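Local coordinates for protein alcohol dehydrogenase, zinc-containing (Thermotoga maritima, PDB 1VJ0) that probably catalyses zinc-dependent, nucleotide-linked oxidation or reduction of an alcohol substrate, as a member of the zinc-containing alcohol dehydrogenase family, at residues S285-V296 against W313-I324; G208-R216 against L235-L243. All coordinates share one frame; numbering follows the deposited sequence.

Both contacts belong to the Rossmann-type domain, whose six-stranded parallel sheet runs in the order 3-2-1-4-5-6. Interaction 2 comes first along the chain and closes before interaction 1 opens. It packs helix 206-217, which follows the first strand, against the end of helix 230-238 just before edge strand 243-246. Interaction 1 pairs strands 292-296 and 320-323, the latter being the outermost strand on the other side of the sheet. The centres lie 21 Å apart and the nearest atoms about 10 Å, without touching. The two therefore lie in opposite halves of one domain, and interaction 1 also leads into the joint with a second subunit.

Interaction 1 of 2, residues S285-V296 against W313-I324; sequences SELLRRGGFYSV and WLVLKNATFKGI
Over one face of the Trp313 ring sits Ser285 CB, in a CH-pi contact 3.5 Å from the centroid of the five-membered ring and 19° off its normal. The edge of the same indole gives NE1 to Glu286 OE2 at 3.1 Å. This acceptor lies near the ring plane, but the donor comes from above the carboxylate, whose plane is turned 85° to the ring. Phe321 carries Tyr294 CB over one face and Ser285 OG at its edge, the serine hydroxyl being bonded to the carbonyl of Leu281. The Tyr294 and Phe321 rings meet obliquely, CD2 of the tyrosine 3.5 Å from CE2 of the phenylalanine. On the other side of the sheet, Phe293 leans obliquely on Thr320 CG2 and Lys322 CB.

Four parallel bridges, Phe293–Thr320 to Val296–Gly323, align strands 292-296 and 320-323, whose axes approach to 4.6 Å. Thr320 N donates to Gly292 O, Tyr294 N to Thr320 O (2.7 Å), Lys322 N to Tyr294 O and Val296 N to Lys322 O. Next to them, the Arg290 guanidinium grips Leu316 O side-on through NE (2.9 Å) and NH2 (2.8 Å), the acceptor lying near its plane. A bend at chi3 (97°) turns the group into this position. Lys317, bent at chi3 and chi4, brings NZ to Leu288 O at 2.7 Å and more weakly to Ser285 O; a water joins the same ammonium to Glu286 OE1.

Strand 320-323 pairs antiparallel with a strand of the second subunit, continuing the Rossmann-type sheet across the interface. The chemistry implies a division of labour: alternating backbone bonds fix the strand register, while Arg290 and Lys317 each direct a cation at backbone carbonyls of the opposite segment, and Glu286, through the water, would be expected to ease the ammonium charge.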
loop_
_atom_site.group_PDB
_atom_site.type_symbol
_atom_site.label_atom_id
_atom_site.label_comp_id
_atom_site.label_asym_id
_atom_site.label_seq_id
_atom_site.Cartn_x
_atom_site.Cartn_y
_atom_site.Cartn_z
ATOM N N SER A 285 -18.755 4.991 14.811
ATOM C CA SER A 285 -19.192 4.982 13.402
ATOM C C SER A 285 -19.734 6.338 13.016
ATOM O O SER A 285 -19.481 6.839 11.921
ATOM C CB SER A 285 -20.263 3.889 13.188
ATOM O OG SER A 285 -19.741 2.569 13.376
ATOM N N GLU A 286 -20.420 6.988 13.944
ATOM C CA GLU A 286 -20.968 8.310 13.682
ATOM C C GLU A 286 -19.940 9.436 13.751
ATOM O O GLU A 286 -20.239 10.538 13.338
ATOM C CB GLU A 286 -22.125 8.617 14.642
ATOM C CG GLU A 286 -23.311 7.613 14.591
ATOM C CD GLU A 286 -24.207 7.713 13.361
ATOM O OE1 GLU A 286 -23.918 8.469 12.421
ATOM O OE2 GLU A 286 -25.262 7.016 13.339
ATOM N N LEU A 287 -18.769 9.185 14.328
ATOM C CA LEU A 287 -17.696 10.165 14.385
ATOM C C LEU A 287 -16.737 10.095 13.196
ATOM O O LEU A 287 -15.890 11.010 13.027
ATOM C CB LEU A 287 -16.854 9.964 15.656
ATOM C CG LEU A 287 -17.579 10.147 16.992
ATOM C CD1 LEU A 287 -16.602 9.849 18.101
ATOM C CD2 LEU A 287 -18.174 11.555 17.088
ATOM N N LEU A 288 -16.793 8.993 12.457
ATOM C CA LEU A 288 -15.844 8.705 11.387
ATOM C C LEU A 288 -16.184 9.533 10.117
ATOM O O LEU A 288 -17.369 9.607 9.707
ATOM C CB LEU A 288 -15.914 7.193 11.093
ATOM C CG LEU A 288 -14.781 6.517 10.311
ATOM C CD1 LEU A 288 -13.488 6.597 11.054
ATOM C CD2 LEU A 288 -15.176 5.047 10.042
ATOM N N ARG A 289 -15.174 10.164 9.497
ATOM C CA ARG A 289 -15.436 10.820 8.243
ATOM C C ARG A 289 -15.686 9.812 7.143
ATOM O O ARG A 289 -15.361 8.605 7.249
ATOM C CB ARG A 289 -14.312 11.734 7.814
ATOM C CG ARG A 289 -13.006 11.089 7.379
ATOM C CD ARG A 289 -12.212 12.048 6.435
ATOM N NE ARG A 289 -10.852 11.597 6.135
ATOM C CZ ARG A 289 -10.504 10.890 5.061
ATOM N NH1 ARG A 289 -11.397 10.465 4.170
ATOM N NH2 ARG A 289 -9.231 10.627 4.841
ATOM N N ARG A 290 -16.327 10.314 6.123
ATOM C CA ARG A 290 -16.410 9.600 4.848
ATOM C C ARG A 290 -14.982 9.303 4.401
ATOM O O ARG A 290 -14.185 10.212 4.328
ATOM C CB ARG A 290 -17.134 10.449 3.840
ATOM C CG ARG A 290 -18.609 10.495 4.112
ATOM C CD ARG A 290 -19.370 11.098 2.991
ATOM N NE ARG A 290 -19.915 10.073 2.108
ATOM C CZ ARG A 290 -20.154 10.254 0.816
ATOM N NH1 ARG A 290 -19.862 11.422 0.218
ATOM N NH2 ARG A 290 -20.668 9.264 0.089
ATOM N N GLY A 291 -14.700 8.044 4.128
ATOM C CA GLY A 291 -13.353 7.550 3.751
ATOM C C GLY A 291 -12.478 7.198 4.942
ATOM O O GLY A 291 -11.336 6.781 4.762
ATOM N N GLY A 292 -13.017 7.367 6.153
ATOM C CA GLY A 292 -12.317 7.116 7.398
ATOM C C GLY A 292 -11.943 5.662 7.696
ATOM O O GLY A 292 -12.481 4.706 7.066
ATOM N N PHE A 293 -11.031 5.495 8.659
ATOM C CA PHE A 293 -10.494 4.185 9.052
ATOM C C PHE A 293 -10.694 3.890 10.529
ATOM O O PHE A 293 -10.356 4.663 11.399
ATOM C CB PHE A 293 -9.010 4.155 8.648
ATOM C CG PHE A 293 -8.399 2.800 8.624
ATOM C CD1 PHE A 293 -8.064 2.175 9.795
ATOM C CD2 PHE A 293 -8.066 2.209 7.433
ATOM C CE1 PHE A 293 -7.459 0.937 9.785
ATOM C CE2 PHE A 293 -7.427 0.988 7.412
ATOM C CZ PHE A 293 -7.142 0.351 8.615
ATOM N N TYR A 294 -11.321 2.768 10.837
ATOM C CA TYR A 294 -11.659 2.442 12.201
ATOM C C TYR A 294 -10.990 1.109 12.566
ATOM O O TYR A 294 -11.416 0.083 12.090
ATOM C CB TYR A 294 -13.160 2.305 12.270
ATOM C CG TYR A 294 -13.839 2.351 13.617
ATOM C CD1 TYR A 294 -13.149 2.314 14.832
ATOM C CD2 TYR A 294 -15.191 2.540 13.656
ATOM C CE1 TYR A 294 -13.831 2.368 16.050
ATOM C CE2 TYR A 294 -15.874 2.614 14.867
ATOM C CZ TYR A 294 -15.179 2.532 16.060
ATOM O OH TYR A 294 -15.900 2.646 17.229
ATOM N N SER A 295 -9.952 1.136 13.406
ATOM C CA SER A 295 -9.284 -0.045 13.904
ATOM C C SER A 295 -9.974 -0.435 15.179
ATOM O O SER A 295 -10.044 0.358 16.113
ATOM C CB SER A 295 -7.798 0.181 14.233
ATOM O OG SER A 295 -7.021 0.163 13.032
ATOM N N VAL A 296 -10.444 -1.674 15.218
ATOM C CA VAL A 296 -11.156 -2.204 16.354
ATOM C C VAL A 296 -10.266 -3.222 17.056
ATOM O O VAL A 296 -10.046 -4.326 16.564
ATOM C CB VAL A 296 -12.503 -2.805 15.930
ATOM C CG1 VAL A 296 -13.239 -3.267 17.121
ATOM C CG2 VAL A 296 -13.307 -1.778 15.160
ATOM N N TRP A 313 -23.109 3.411 7.856
ATOM C CA TRP A 313 -21.781 3.323 8.458
ATOM C C TRP A 313 -20.706 2.726 7.598
ATOM O O TRP A 313 -19.563 3.051 7.826
ATOM C CB TRP A 313 -21.799 2.565 9.783
ATOM C CG TRP A 313 -22.665 3.200 10.744
ATOM C CD1 TRP A 313 -23.200 4.450 10.666
ATOM C CD2 TRP A 313 -23.144 2.633 11.968
ATOM N NE1 TRP A 313 -23.981 4.684 11.766
ATOM C CE2 TRP A 313 -23.967 3.584 12.574
ATOM C CE3 TRP A 313 -22.938 1.419 12.622
ATOM C CZ2 TRP A 313 -24.615 3.363 13.787
ATOM C CZ3 TRP A 313 -23.616 1.204 13.853
ATOM C CH2 TRP A 313 -24.413 2.173 14.399
ATOM N N LEU A 314 -21.063 1.837 6.666
ATOM C CA LEU A 314 -20.082 1.264 5.753
ATOM C C LEU A 314 -20.154 1.813 4.360
ATOM O O LEU A 314 -19.196 2.404 3.928
ATOM C CB LEU A 314 -20.208 -0.240 5.618
ATOM C CG LEU A 314 -19.418 -1.115 6.543
ATOM C CD1 LEU A 314 -19.848 -2.590 6.261
ATOM C CD2 LEU A 314 -17.933 -0.943 6.425
ATOM N N VAL A 315 -21.269 1.608 3.668
ATOM C CA VAL A 315 -21.331 1.886 2.211
ATOM C C VAL A 315 -21.266 3.391 1.907
ATOM O O VAL A 315 -20.340 3.914 1.195
ATOM C CB VAL A 315 -22.568 1.222 1.591
ATOM C CG1 VAL A 315 -22.708 1.562 0.092
ATOM C CG2 VAL A 315 -22.538 -0.265 1.847
ATOM N N LEU A 316 -22.255 4.116 2.428
ATOM C CA LEU A 316 -22.331 5.550 2.144
ATOM C C LEU A 316 -21.066 6.272 2.666
ATOM O O LEU A 316 -20.551 7.257 2.060
ATOM C CB LEU A 316 -23.579 6.129 2.810
ATOM C CG LEU A 316 -23.830 7.602 2.519
ATOM C CD1 LEU A 316 -24.073 7.785 1.020
ATOM C CD2 LEU A 316 -25.048 8.064 3.318
ATOM N N LYS A 317 -20.573 5.800 3.797
ATOM C CA LYS A 317 -19.307 6.312 4.323
ATOM C C LYS A 317 -18.036 5.889 3.589
ATOM O O LYS A 317 -16.993 6.444 3.847
ATOM C CB LYS A 317 -19.184 5.946 5.807
ATOM C CG LYS A 317 -18.830 7.104 6.596
ATOM C CD LYS A 317 -18.712 6.801 8.057
ATOM C CE LYS A 317 -19.949 7.225 8.807
ATOM N NZ LYS A 317 -19.853 8.541 9.388
ATOM N N ASN A 318 -18.072 4.874 2.722
ATOM C CA ASN A 318 -16.863 4.311 2.148
ATOM C C ASN A 318 -15.798 4.071 3.252
ATOM O O ASN A 318 -14.600 4.376 3.088
ATOM C CB ASN A 318 -16.376 5.182 0.985
ATOM C CG ASN A 318 -15.480 4.446 -0.004
ATOM O OD1 ASN A 318 -15.935 4.029 -1.077
ATOM N ND2 ASN A 318 -14.183 4.339 0.320
ATOM N N ALA A 319 -16.270 3.521 4.379
ATOM C CA ALA A 319 -15.467 3.370 5.587
ATOM C C ALA A 319 -14.713 2.059 5.608
ATOM O O ALA A 319 -15.155 1.074 5.069
ATOM C CB ALA A 319 -16.374 3.442 6.852
ATOM N N THR A 320 -13.527 2.061 6.202
ATOM C CA THR A 320 -12.815 0.823 6.501
ATOM C C THR A 320 -12.945 0.532 7.981
ATOM O O THR A 320 -12.583 1.381 8.829
ATOM C CB THR A 320 -11.307 0.940 6.124
ATOM O OG1 THR A 320 -11.175 1.247 4.733
ATOM C CG2 THR A 320 -10.578 -0.382 6.268
ATOM N N PHE A 321 -13.467 -0.645 8.313
ATOM C CA PHE A 321 -13.435 -1.180 9.687
ATOM C C PHE A 321 -12.465 -2.332 9.677
ATOM O O PHE A 321 -12.562 -3.253 8.810
ATOM C CB PHE A 321 -14.801 -1.727 10.145
ATOM C CG PHE A 321 -15.857 -0.631 10.446
ATOM C CD1 PHE A 321 -16.323 0.198 9.447
ATOM C CD2 PHE A 321 -16.435 -0.522 11.706
ATOM C CE1 PHE A 321 -17.319 1.165 9.713
ATOM C CE2 PHE A 321 -17.379 0.464 11.967
ATOM C CZ PHE A 321 -17.830 1.286 10.975
ATOM N N LYS A 322 -11.481 -2.277 10.546
ATOM C CA LYS A 322 -10.415 -3.271 10.512
ATOM C C LYS A 322 -10.250 -3.854 11.898
ATOM O O LYS A 322 -9.868 -3.130 12.794
ATOM C CB LYS A 322 -9.110 -2.578 10.097
ATOM C CG LYS A 322 -7.850 -3.415 10.131
ATOM C CD LYS A 322 -7.831 -4.390 8.975
ATOM C CE LYS A 322 -7.065 -5.644 9.292
ATOM N NZ LYS A 322 -7.358 -6.766 8.315
ATOM N N GLY A 323 -10.530 -5.153 12.089
ATOM C CA GLY A 323 -10.301 -5.750 13.390
ATOM C C GLY A 323 -8.818 -6.034 13.579
ATOM O O GLY A 323 -8.117 -6.383 12.613
ATOM N N ILE A 324 -8.350 -5.930 14.826
ATOM C CA ILE A 324 -6.940 -6.085 15.174
ATOM C C ILE A 324 -6.755 -7.246 16.172
ATOM O O ILE A 324 -7.295 -7.212 17.298
ATOM C CB ILE A 324 -6.359 -4.756 15.771
ATOM C CG1 ILE A 324 -6.635 -3.585 14.852
ATOM C CG2 ILE A 324 -4.871 -4.929 16.110
ATOM C CD1 ILE A 324 -6.003 -3.662 13.504
HETATM O O HOH W 1 -22.483 8.783 10.206
HETATM O O HOH W 2 -11.610 5.401 1.638
#

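Interaction 2 of 2, residues G208-R216 against L235-L243; sequences GLFGVVIAR and LAEEIGADL
Leu209 divides its two methyls between neighbours on helix 230-238: CD1 meets Leu235 CD2 at 3.9 Å, and CD2 rests against CA and CB of Ala236. Leu209 and Leu235 cross at about a right angle. Ile239 takes the less common rotamer in which CG1 lies between the backbone N and the carbonyl carbon (chi1 68°). From there chi2, nearly extended, carries CD1 to within 3.6 Å of Leu209 O, and CG1 packs on Val212 CG1. The latter methyl also reaches the backbone, 3.5 Å from Ala241 N, while Val213 CG2 approaches Ile239 crosswise.

These residues join two helices of the Rossmann-type domain, and Val212 and Ala236 both also touch Val225 of strand 222-227. That strand lies between the helices in the chain and is shared by two successive beta-alpha-beta units, 198-202/206-217/222-227 and 222-227/230-238/243-246. Helix 230-238 ends in a Schellman motif: Gly240 has positive phi, Ala241 N returns to Ala236 O and Gly240 N to Glu237 O. Ala236 O also accepts from Ile239 N, on the opposite face of its carbonyl plane from Ala241 N.

The turn directs Gly240 O at Arg216, whose chain bends at chi2 and chi3 to bring the edge of its guanidinium to the turn that follows the helix. NH1 serves two acceptors near the guanidinium plane, Gly240 O at 2.8 Å and Asp242 OD2 at 2.7 Å. The second bond is the straighter, 167° at the hydrogen, and is the core of a salt bridge, reinforced weakly by NH2. The carboxylate is turned well out of the guanidinium plane, and NH1 meets OD2 from above the carboxylate plane. Asp242 OD2 also accepts from Val223 N, and Arg216 NH2 donates to Ala220 O.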
loop_
_atom_site.group_PDB
_atom_site.type_symbol
_atom_site.label_atom_id
_atom_site.label_comp_id
_atom_site.label_asym_id
_atom_site.label_seq_id
_atom_site.Cartn_x
_atom_site.Cartn_y
_atom_site.Cartn_z
ATOM N N GLY A 208 -5.644 2.123 25.082
ATOM C CA GLY A 208 -5.973 3.455 24.569
ATOM C C GLY A 208 -4.882 4.485 24.860
ATOM O O GLY A 208 -4.553 5.348 24.010
ATOM N N LEU A 209 -4.287 4.378 26.036
ATOM C CA LEU A 209 -3.198 5.292 26.426
ATOM C C LEU A 209 -1.890 5.123 25.633
ATOM O O LEU A 209 -1.280 6.121 25.202
ATOM C CB LEU A 209 -2.969 5.211 27.913
ATOM C CG LEU A 209 -4.134 5.670 28.809
ATOM C CD1 LEU A 209 -3.872 5.215 30.216
ATOM C CD2 LEU A 209 -4.309 7.185 28.759
ATOM N N PHE A 210 -1.485 3.899 25.361
ATOM C CA PHE A 210 -0.396 3.678 24.401
ATOM C C PHE A 210 -0.757 4.243 23.032
ATOM O O PHE A 210 0.102 4.823 22.381
ATOM C CB PHE A 210 -0.025 2.177 24.278
ATOM C CG PHE A 210 1.092 1.764 25.149
ATOM C CD1 PHE A 210 0.872 1.391 26.470
ATOM C CD2 PHE A 210 2.391 1.738 24.647
ATOM C CE1 PHE A 210 1.931 1.010 27.270
ATOM C CE2 PHE A 210 3.423 1.334 25.430
ATOM C CZ PHE A 210 3.211 1.002 26.750
ATOM N N GLY A 211 -2.025 4.091 22.625
ATOM C CA GLY A 211 -2.567 4.688 21.384
ATOM C C GLY A 211 -2.263 6.178 21.295
ATOM O O GLY A 211 -1.894 6.677 20.231
ATOM N N VAL A 212 -2.428 6.892 22.419
ATOM C CA VAL A 212 -2.140 8.342 22.473
ATOM C C VAL A 212 -0.684 8.624 22.095
ATOM O O VAL A 212 -0.402 9.437 21.192
ATOM C CB VAL A 212 -2.456 8.955 23.878
ATOM C CG1 VAL A 212 -1.989 10.420 23.974
ATOM C CG2 VAL A 212 -3.996 8.875 24.157
ATOM N N VAL A 213 0.245 7.939 22.749
ATOM C CA VAL A 213 1.666 8.112 22.495
ATOM C C VAL A 213 2.072 7.671 21.078
ATOM O O VAL A 213 2.872 8.352 20.413
ATOM C CB VAL A 213 2.478 7.388 23.594
ATOM C CG1 VAL A 213 3.969 7.358 23.298
ATOM C CG2 VAL A 213 2.200 8.025 24.940
ATOM N N ILE A 214 1.479 6.586 20.574
ATOM C CA ILE A 214 1.790 6.105 19.244
ATOM C C ILE A 214 1.253 7.110 18.263
ATOM O O ILE A 214 1.979 7.481 17.347
ATOM C CB ILE A 214 1.229 4.720 18.999
ATOM C CG1 ILE A 214 1.970 3.688 19.874
ATOM C CG2 ILE A 214 1.249 4.312 17.526
ATOM C CD1 ILE A 214 1.111 2.410 20.113
ATOM N N ALA A 215 0.022 7.567 18.455
ATOM C CA ALA A 215 -0.556 8.567 17.526
ATOM C C ALA A 215 0.323 9.799 17.431
ATOM O O ALA A 215 0.624 10.282 16.349
ATOM C CB ALA A 215 -1.980 8.968 17.945
ATOM N N ARG A 216 0.742 10.298 18.593
ATOM C CA ARG A 216 1.632 11.462 18.664
ATOM C C ARG A 216 2.965 11.161 17.943
ATOM O O ARG A 216 3.429 11.950 17.151
ATOM C CB ARG A 216 1.910 11.840 20.117
ATOM C CG ARG A 216 0.904 12.740 20.775
ATOM C CD ARG A 216 1.169 14.283 20.579
ATOM N NE ARG A 216 0.563 14.764 19.332
ATOM C CZ ARG A 216 -0.616 15.365 19.210
ATOM N NH1 ARG A 216 -1.374 15.592 20.267
ATOM N NH2 ARG A 216 -1.044 15.744 18.008
ATOM N N LEU A 235 -4.770 11.671 32.687
ATOM C CA LEU A 235 -3.555 10.998 32.287
ATOM C C LEU A 235 -3.379 11.074 30.770
ATOM O O LEU A 235 -2.305 11.384 30.312
ATOM C CB LEU A 235 -3.568 9.549 32.756
ATOM C CG LEU A 235 -2.352 8.704 32.459
ATOM C CD1 LEU A 235 -1.096 9.360 33.007
ATOM C CD2 LEU A 235 -2.554 7.362 33.128
ATOM N N ALA A 236 -4.445 10.862 29.998
ATOM C CA ALA A 236 -4.362 10.923 28.552
ATOM C C ALA A 236 -3.873 12.284 28.099
ATOM O O ALA A 236 -3.024 12.345 27.227
ATOM C CB ALA A 236 -5.697 10.621 27.907
ATOM N N GLU A 237 -4.380 13.357 28.707
ATOM C CA GLU A 237 -3.855 14.712 28.446
ATOM C C GLU A 237 -2.384 14.880 28.802
ATOM O O GLU A 237 -1.610 15.490 28.049
ATOM C CB GLU A 237 -4.655 15.764 29.240
ATOM C CG GLU A 237 -6.106 15.903 28.738
ATOM C CD GLU A 237 -7.021 16.688 29.667
ATOM O OE1 GLU A 237 -6.567 17.102 30.760
ATOM O OE2 GLU A 237 -8.214 16.853 29.300
ATOM N N GLU A 238 -1.999 14.377 29.960
ATOM C CA GLU A 238 -0.602 14.429 30.369
ATOM C C GLU A 238 0.366 13.707 29.428
ATOM O O GLU A 238 1.546 14.081 29.370
ATOM C CB GLU A 238 -0.463 13.870 31.752
ATOM C CG GLU A 238 -1.052 14.830 32.769
ATOM C CD GLU A 238 -0.950 14.354 34.190
ATOM O OE1 GLU A 238 -0.452 13.217 34.414
ATOM O OE2 GLU A 238 -1.361 15.139 35.071
ATOM N N ILE A 239 -0.090 12.706 28.683
ATOM C CA ILE A 239 0.839 11.954 27.789
ATOM C C ILE A 239 0.641 12.308 26.311
ATOM O O ILE A 239 1.233 11.663 25.421
ATOM C CB ILE A 239 0.795 10.421 28.019
ATOM C CG1 ILE A 239 -0.536 9.825 27.577
ATOM C CG2 ILE A 239 1.141 10.035 29.501
ATOM C CD1 ILE A 239 -0.641 8.375 27.872
ATOM N N GLY A 240 -0.230 13.274 26.038
ATOM C CA GLY A 240 -0.225 13.986 24.760
ATOM C C GLY A 240 -1.555 14.194 24.055
ATOM O O GLY A 240 -1.555 14.711 22.961
ATOM N N ALA A 241 -2.678 13.745 24.633
ATOM C CA ALA A 241 -3.992 14.020 24.031
ATOM C C ALA A 241 -4.254 15.533 23.960
ATOM O O ALA A 241 -4.019 16.274 24.943
ATOM C CB ALA A 241 -5.104 13.309 24.816
ATOM N N ASP A 242 -4.794 16.000 22.833
ATOM C CA ASP A 242 -5.176 17.413 22.677
ATOM C C ASP A 242 -6.535 17.727 23.316
ATOM O O ASP A 242 -6.800 18.856 23.672
ATOM C CB ASP A 242 -5.268 17.770 21.182
ATOM C CG ASP A 242 -3.937 17.621 20.463
ATOM O OD1 ASP A 242 -3.025 18.411 20.778
ATOM O OD2 ASP A 242 -3.723 16.783 19.585
ATOM N N LEU A 243 -7.413 16.732 23.363
ATOM C CA LEU A 243 -8.759 16.902 23.900
ATOM C C LEU A 243 -9.191 15.608 24.470
ATOM O O LEU A 243 -8.875 14.538 23.915
ATOM C CB LEU A 243 -9.722 17.256 22.761
ATOM C CG LEU A 243 -11.196 17.452 23.098
ATOM C CD1 LEU A 243 -11.391 18.639 24.010
ATOM C CD2 LEU A 243 -12.039 17.615 21.840
#